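PDB 4F1U: putative alkaline phosphatase from Pseudomonas fluorescens, which binds phosphate and, as a PstS-family solute-binding protein, probably delivers it to an ABC transporter for phosphate import. Local coordinates for residues Ala8-Ala13 and Gly61-Leu66; Gly147-Phe152 and Thr171-Ser176. All blocks are in the same frame, centred on the assembly; numbering follows the deposited sequence. Where two conformers were deposited one is given.

Contact 1: residues Ala8-Ala13 and Gly61-Leu66. With PI (hydrogenphosphate ion), chain B.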
loop_
_atom_site.group_PDB
_atom_site.type_symbol
_atom_site.label_atom_id
_atom_site.label_comp_id
_atom_site.label_asym_id
_atom_site.label_seq_id
_atom_site.Cartn_x
_atom_site.Cartn_y
_atom_site.Cartn_z
ATOM N N ALA A 8 -2.722 -0.430 7.328
ATOM C CA ALA A 8 -1.449 -0.349 6.636
ATOM C C ALA A 8 -0.482 0.590 7.348
ATOM O O ALA A 8 -0.796 1.748 7.626
ATOM C CB ALA A 8 -1.705 0.191 5.233
ATOM N N THR A 9 0.757 0.109 7.523
ATOM C CA THR A 9 1.836 0.934 8.015
ATOM C C THR A 9 2.525 1.749 6.897
ATOM O O THR A 9 3.082 2.803 7.180
ATOM C CB THR A 9 2.897 0.162 8.815
ATOM O OG1 THR A 9 3.645 -0.725 7.986
ATOM C CG2 THR A 9 2.252 -0.629 9.969
ATOM N N LEU A 10 2.481 1.265 5.645
ATOM C CA LEU A 10 3.146 1.993 4.565
ATOM C C LEU A 10 2.789 3.497 4.553
ATOM O O LEU A 10 3.724 4.300 4.435
ATOM C CB LEU A 10 2.922 1.258 3.230
ATOM C CG LEU A 10 3.355 1.992 1.955
ATOM C CD1 LEU A 10 3.735 0.981 0.876
ATOM C CD2 LEU A 10 2.251 2.916 1.419
ATOM N N PRO A 11 1.512 3.864 4.702
ATOM C CA PRO A 11 1.096 5.268 4.687
ATOM C C PRO A 11 0.844 5.849 6.078
ATOM O O PRO A 11 0.257 6.941 6.189
ATOM C CB PRO A 11 -0.225 5.210 3.926
ATOM C CG PRO A 11 -0.858 3.950 4.435
ATOM C CD PRO A 11 0.319 2.978 4.609
ATOM N N GLN A 12 1.250 5.171 7.131
ATOM C CA GLN A 12 0.801 5.669 8.446
ATOM C C GLN A 12 1.353 7.043 8.765
ATOM O O GLN A 12 0.639 7.811 9.430
ATOM C CB GLN A 12 1.199 4.681 9.552
ATOM C CG GLN A 12 2.669 4.694 9.884
ATOM C CD GLN A 12 3.032 3.698 10.951
ATOM O OE1 GLN A 12 2.458 2.613 11.084
ATOM N NE2 GLN A 12 3.966 4.117 11.789
ATOM N N ALA A 13 2.567 7.398 8.351
ATOM C CA ALA A 13 3.088 8.717 8.656
ATOM C C ALA A 13 2.311 9.807 7.889
ATOM O O ALA A 13 2.198 10.952 8.364
ATOM C CB ALA A 13 4.568 8.816 8.431
ATOM N N GLY A 61 -6.904 1.752 6.425
ATOM C CA GLY A 61 -5.938 1.865 5.358
ATOM C C GLY A 61 -5.429 0.489 4.996
ATOM O O GLY A 61 -5.156 -0.343 5.858
ATOM N N SER A 62 -5.290 0.219 3.678
ATOM C CA SER A 62 -4.769 -1.069 3.247
ATOM C C SER A 62 -4.070 -0.895 1.900
ATOM O O SER A 62 -4.624 -0.259 1.009
ATOM C CB SER A 62 -5.889 -2.089 3.081
ATOM O OG SER A 62 -5.339 -3.339 2.750
ATOM N N ASP A 63 -2.885 -1.501 1.761
ATOM C CA ASP A 63 -2.254 -1.635 0.457
ATOM C C ASP A 63 -2.425 -3.069 -0.083
ATOM O O ASP A 63 -1.803 -3.434 -1.079
ATOM C CB ASP A 63 -0.822 -1.117 0.388
ATOM C CG ASP A 63 -0.289 -0.705 1.711
ATOM O OD1 ASP A 63 -0.309 0.497 2.063
ATOM O OD2 ASP A 63 0.167 -1.608 2.465
ATOM N N SER A 64 -3.248 -3.879 0.568
ATOM C CA SER A 64 -3.720 -5.155 0.096
ATOM C C SER A 64 -5.177 -5.027 -0.339
ATOM O O SER A 64 -6.030 -4.573 0.422
ATOM C CB SER A 64 -3.646 -6.211 1.202
ATOM O OG SER A 64 -4.308 -7.397 0.851
ATOM N N LYS A 65 -5.499 -5.428 -1.566
ATOM C CA LYS A 65 -6.889 -5.341 -1.991
ATOM C C LYS A 65 -7.735 -6.330 -1.212
ATOM O O LYS A 65 -7.290 -7.401 -0.762
ATOM C CB LYS A 65 -7.055 -5.640 -3.481
ATOM C CG LYS A 65 -6.509 -4.625 -4.380
ATOM C CD LYS A 65 -6.779 -4.710 -5.842
ATOM C CE LYS A 65 -8.211 -4.853 -6.242
ATOM N NZ LYS A 65 -8.418 -4.600 -7.735
ATOM N N LEU A 66 -9.003 -5.997 -1.110
ATOM C CA LEU A 66 -9.985 -6.940 -0.555
ATOM C C LEU A 66 -10.118 -8.130 -1.497
ATOM O O LEU A 66 -10.277 -7.958 -2.696
ATOM C CB LEU A 66 -11.321 -6.217 -0.372
ATOM C CG LEU A 66 -11.324 -5.210 0.781
ATOM C CD1 LEU A 66 -12.437 -4.195 0.615
ATOM C CD2 LEU A 66 -11.479 -5.935 2.112
HETATM P P PI B . 1.533 -2.604 5.336
HETATM O O1 PI B . 1.848 -2.338 6.801
HETATM O O2 PI B . 0.293 -3.488 5.186
HETATM O O3 PI B . 2.741 -3.249 4.612
HETATM O O4 PI B . 1.249 -1.216 4.685
#

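Contact 2: residues Gly147-Phe152 and Thr171-Ser176. With PI (hydrogenphosphate ion), chain B.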
loop_
_atom_site.group_PDB
_atom_site.type_symbol
_atom_site.label_atom_id
_atom_site.label_comp_id
_atom_site.label_asym_id
_atom_site.label_seq_id
_atom_site.Cartn_x
_atom_site.Cartn_y
_atom_site.Cartn_z
ATOM N N GLY A 147 0.379 -5.238 3.069
ATOM C CA GLY A 147 0.127 -4.664 1.759
ATOM C C GLY A 147 1.394 -4.274 1.016
ATOM O O GLY A 147 1.429 -4.333 -0.216
ATOM N N THR A 148 2.450 -3.896 1.751
ATOM C CA THR A 148 3.732 -3.697 1.083
ATOM C C THR A 148 4.179 -4.991 0.411
ATOM O O THR A 148 4.652 -4.994 -0.720
ATOM C CB THR A 148 4.803 -3.179 2.062
ATOM O OG1 THR A 148 4.325 -2.052 2.812
ATOM C CG2 THR A 148 6.026 -2.719 1.296
ATOM N N THR A 149 4.037 -6.101 1.142
ATOM C CA THR A 149 4.326 -7.398 0.550
ATOM C C THR A 149 3.481 -7.629 -0.697
ATOM O O THR A 149 3.991 -8.125 -1.702
ATOM C CB THR A 149 4.109 -8.544 1.535
ATOM O OG1 THR A 149 5.025 -8.381 2.611
ATOM C CG2 THR A 149 4.290 -9.899 0.874
ATOM N N GLU A 150 2.188 -7.314 -0.644
ATOM C CA GLU A 150 1.342 -7.531 -1.834
ATOM C C GLU A 150 1.857 -6.671 -3.015
ATOM O O GLU A 150 1.992 -7.192 -4.134
ATOM C CB GLU A 150 -0.117 -7.262 -1.517
ATOM C CG GLU A 150 -1.043 -7.616 -2.699
ATOM C CD GLU A 150 -2.497 -7.518 -2.329
ATOM O OE1 GLU A 150 -2.939 -8.301 -1.440
ATOM O OE2 GLU A 150 -3.224 -6.649 -2.883
ATOM N N LEU A 151 2.120 -5.402 -2.781
ATOM C CA LEU A 151 2.610 -4.556 -3.870
ATOM C C LEU A 151 3.905 -5.087 -4.454
ATOM O O LEU A 151 4.130 -5.022 -5.679
ATOM C CB LEU A 151 2.806 -3.117 -3.394
ATOM C CG LEU A 151 1.511 -2.346 -3.037
ATOM C CD1 LEU A 151 1.854 -0.991 -2.538
ATOM C CD2 LEU A 151 0.587 -2.264 -4.233
ATOM N N PHE A 152 4.791 -5.540 -3.590
ATOM C CA PHE A 152 6.114 -6.019 -4.034
ATOM C C PHE A 152 6.031 -7.345 -4.763
ATOM O O PHE A 152 6.659 -7.544 -5.799
ATOM C CB PHE A 152 7.012 -6.117 -2.792
ATOM C CG PHE A 152 8.445 -6.531 -3.093
ATOM C CD1 PHE A 152 9.216 -5.870 -4.019
ATOM C CD2 PHE A 152 9.017 -7.582 -2.408
ATOM C CE1 PHE A 152 10.521 -6.219 -4.242
ATOM C CE2 PHE A 152 10.343 -7.941 -2.618
ATOM C CZ PHE A 152 11.085 -7.276 -3.536
ATOM N N THR A 171 0.132 -11.544 0.602
ATOM C CA THR A 171 0.436 -10.616 1.686
ATOM C C THR A 171 1.460 -11.178 2.682
ATOM O O THR A 171 1.895 -10.432 3.566
ATOM C CB THR A 171 -0.822 -10.187 2.465
ATOM O OG1 THR A 171 -1.295 -11.279 3.271
ATOM C CG2 THR A 171 -1.893 -9.665 1.563
ATOM N N THR A 172 1.848 -12.436 2.542
ATOM C CA THR A 172 2.794 -13.091 3.460
ATOM C C THR A 172 4.014 -13.511 2.679
ATOM O O THR A 172 4.028 -14.574 2.030
ATOM C CB THR A 172 2.156 -14.250 4.205
ATOM O OG1 THR A 172 1.622 -15.202 3.309
ATOM C CG2 THR A 172 1.062 -13.772 5.138
ATOM N N PHE A 173 5.065 -12.689 2.720
ATOM C CA PHE A 173 6.233 -12.943 1.902
ATOM C C PHE A 173 6.830 -14.317 2.186
ATOM O O PHE A 173 7.420 -14.933 1.283
ATOM C CB PHE A 173 7.277 -11.855 2.102
ATOM C CG PHE A 173 8.441 -12.001 1.124
ATOM C CD1 PHE A 173 9.630 -12.620 1.512
ATOM C CD2 PHE A 173 8.335 -11.567 -0.170
ATOM C CE1 PHE A 173 10.636 -12.837 0.603
ATOM C CE2 PHE A 173 9.348 -11.813 -1.085
ATOM C CZ PHE A 173 10.488 -12.454 -0.692
ATOM N N GLY A 174 6.760 -14.768 3.431
ATOM C CA GLY A 174 7.403 -16.038 3.745
ATOM C C GLY A 174 6.970 -17.164 2.907
ATOM O O GLY A 174 7.644 -18.201 2.853
ATOM N N THR A 175 5.831 -17.108 2.265
ATOM C CA THR A 175 5.376 -18.157 1.379
ATOM C C THR A 175 5.260 -17.760 -0.085
ATOM O O THR A 175 4.795 -18.552 -0.914
ATOM C CB THR A 175 4.047 -18.744 1.877
ATOM O OG1 THR A 175 3.066 -17.691 2.010
ATOM C CG2 THR A 175 4.245 -19.478 3.225
ATOM N N SER A 176 5.642 -16.567 -0.454
ATOM C CA SER A 176 5.529 -16.130 -1.836
ATOM C C SER A 176 6.249 -17.006 -2.816
ATOM O O SER A 176 5.702 -17.448 -3.835
ATOM C CB SER A 176 6.022 -14.684 -1.996
ATOM O OG SER A 176 5.967 -14.286 -3.346
HETATM P P PI B . 1.533 -2.604 5.336
HETATM O O1 PI B . 1.848 -2.338 6.801
HETATM O O2 PI B . 0.293 -3.488 5.186
HETATM O O3 PI B . 2.741 -3.249 4.612
HETATM O O4 PI B . 1.249 -1.216 4.685
HETATM O O HOH W 1 4.629 -10.402 4.449
#

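Contact 1: residues Ala8-Ala13 and Gly61-Leu66
The backbones of Ala8 and Gly61 are joined by one nearly straight bond, in which Ala8 N donates to Gly61 O at 2.8 Å with an N-H...O angle of 173°. Just past this bond, Asp63 packs against the turn that runs from Thr9 to Gln12, a type I beta turn closed by Gln12 N to Thr9 O. The Asp63 carboxylate is split between two tasks. OD1 of Asp63 faces hydrocarbon, lying 3.5 Å from Ala8 CB and 3.6 Å from Pro11 CD, with Leu10 CB and CD2 also against it, while its polar need is met by Thr294. Asp63 OD2 is 2.5 Å from O4 of the phosphate, a spacing that implies an acid group there probably holds a proton. Reaching this position costs strain, since CG of Asp63 nearly eclipses the backbone N (chi1 6°).

The opposing segment meets the phosphate mainly with donors. Leu10 N gives its hydrogen to O4 at 2.9 Å, so O4 has both this donor and the Asp63 oxygen close to it. Thr9 grips O1 twice: its N donates at 2.8 Å and its OG1 at 2.7 Å. The hydroxyl reaches O1 because it sits between the backbone N and the carbonyl carbon (chi1 68°); it also bonds to Ser191. Backbone N-H groups and a threonine hydroxyl just before a helix, set beside an acidic side chain, form one wall of the anion site typical of phosphate-binding proteins of the periplasmic-binding-protein fold.

Contact 2: residues Gly147-Phe152 and Thr171-Ser176
Van der Waals contacts to Thr149 carry most of the meeting between the start of helix 147-159 and the loop 171-176. Thr149 CB rests 3.5 Å from Thr171 O, and its methyl CG2 presses to 3.4 Å from Phe173 N, also reaching the edge of the Phe173 ring near the ring plane. With OG1 anti to the carbonyl carbon (chi1 -63°), CG2 is left anti to the backbone N and turned to the loop. One residue on along the helix, Glu150 OE1 lies 3.5 Å from the methyl CG2 of Thr171, the two side chains running side by side; the Glu150 carboxylate is held by Ser64, by Lys65 N and by a salt bridge to Arg154.

Aromatic packing is looser: Phe152 CE2 and Phe173 CE2 come to 4.3 Å, with Phe152 also stacked on Tyr207 and edge-to-face with Phe118.

The same helix start is an anion-binding N-terminus, as is common in the periplasmic-binding-protein fold, where the helix dipole would favour a negative charge. Here the bonds to the phosphate are separate from the loop contact. Gly147 N donates to O2 at 2.7 Å with an angle of 160°. Thr148 OG1 donates to O3 at 2.7 Å, and the N of Thr148 donates to that same oxygen. Arg142, Ser146 and Ser33 also hydrogen-bond to the ion.

A single water does the polar bridging. It lies 2.8 Å from Thr149 OG1, accepts from Phe173 N at 2.9 Å and also bonds to Thr171 O; Thr149 OG1 has a second partner in Tyr207. With an alanine at Thr149, both the bridging water and the Tyr207 hydroxyl would be likely to lose a partner, and a gap would probably open beside Phe173 N where CG2 now sits.

In the fold
Contact 1 comes first along the chain and closes before contact 2 opens; their centres lie about 13 Å apart, and both border the same phosphate. Contact 1 joins the turn between strand 5-7 and helix 12-15 to the end of strand 59-62 and the loop after it, the two strands being neighbours in a five-stranded mixed sheet. Contact 2 uses helix 147-159, which follows strand 138-142 of a separate four-stranded sheet, and the loop before strand 186-188. The ion lies where elements of the two sheets converge, as in periplasmic binding proteins. Asp63 OD2 meets Gly147 CA beside the ion (3.1 Å); Lys65 N probably bonds to Glu150 OE2 farther away (2.9 Å).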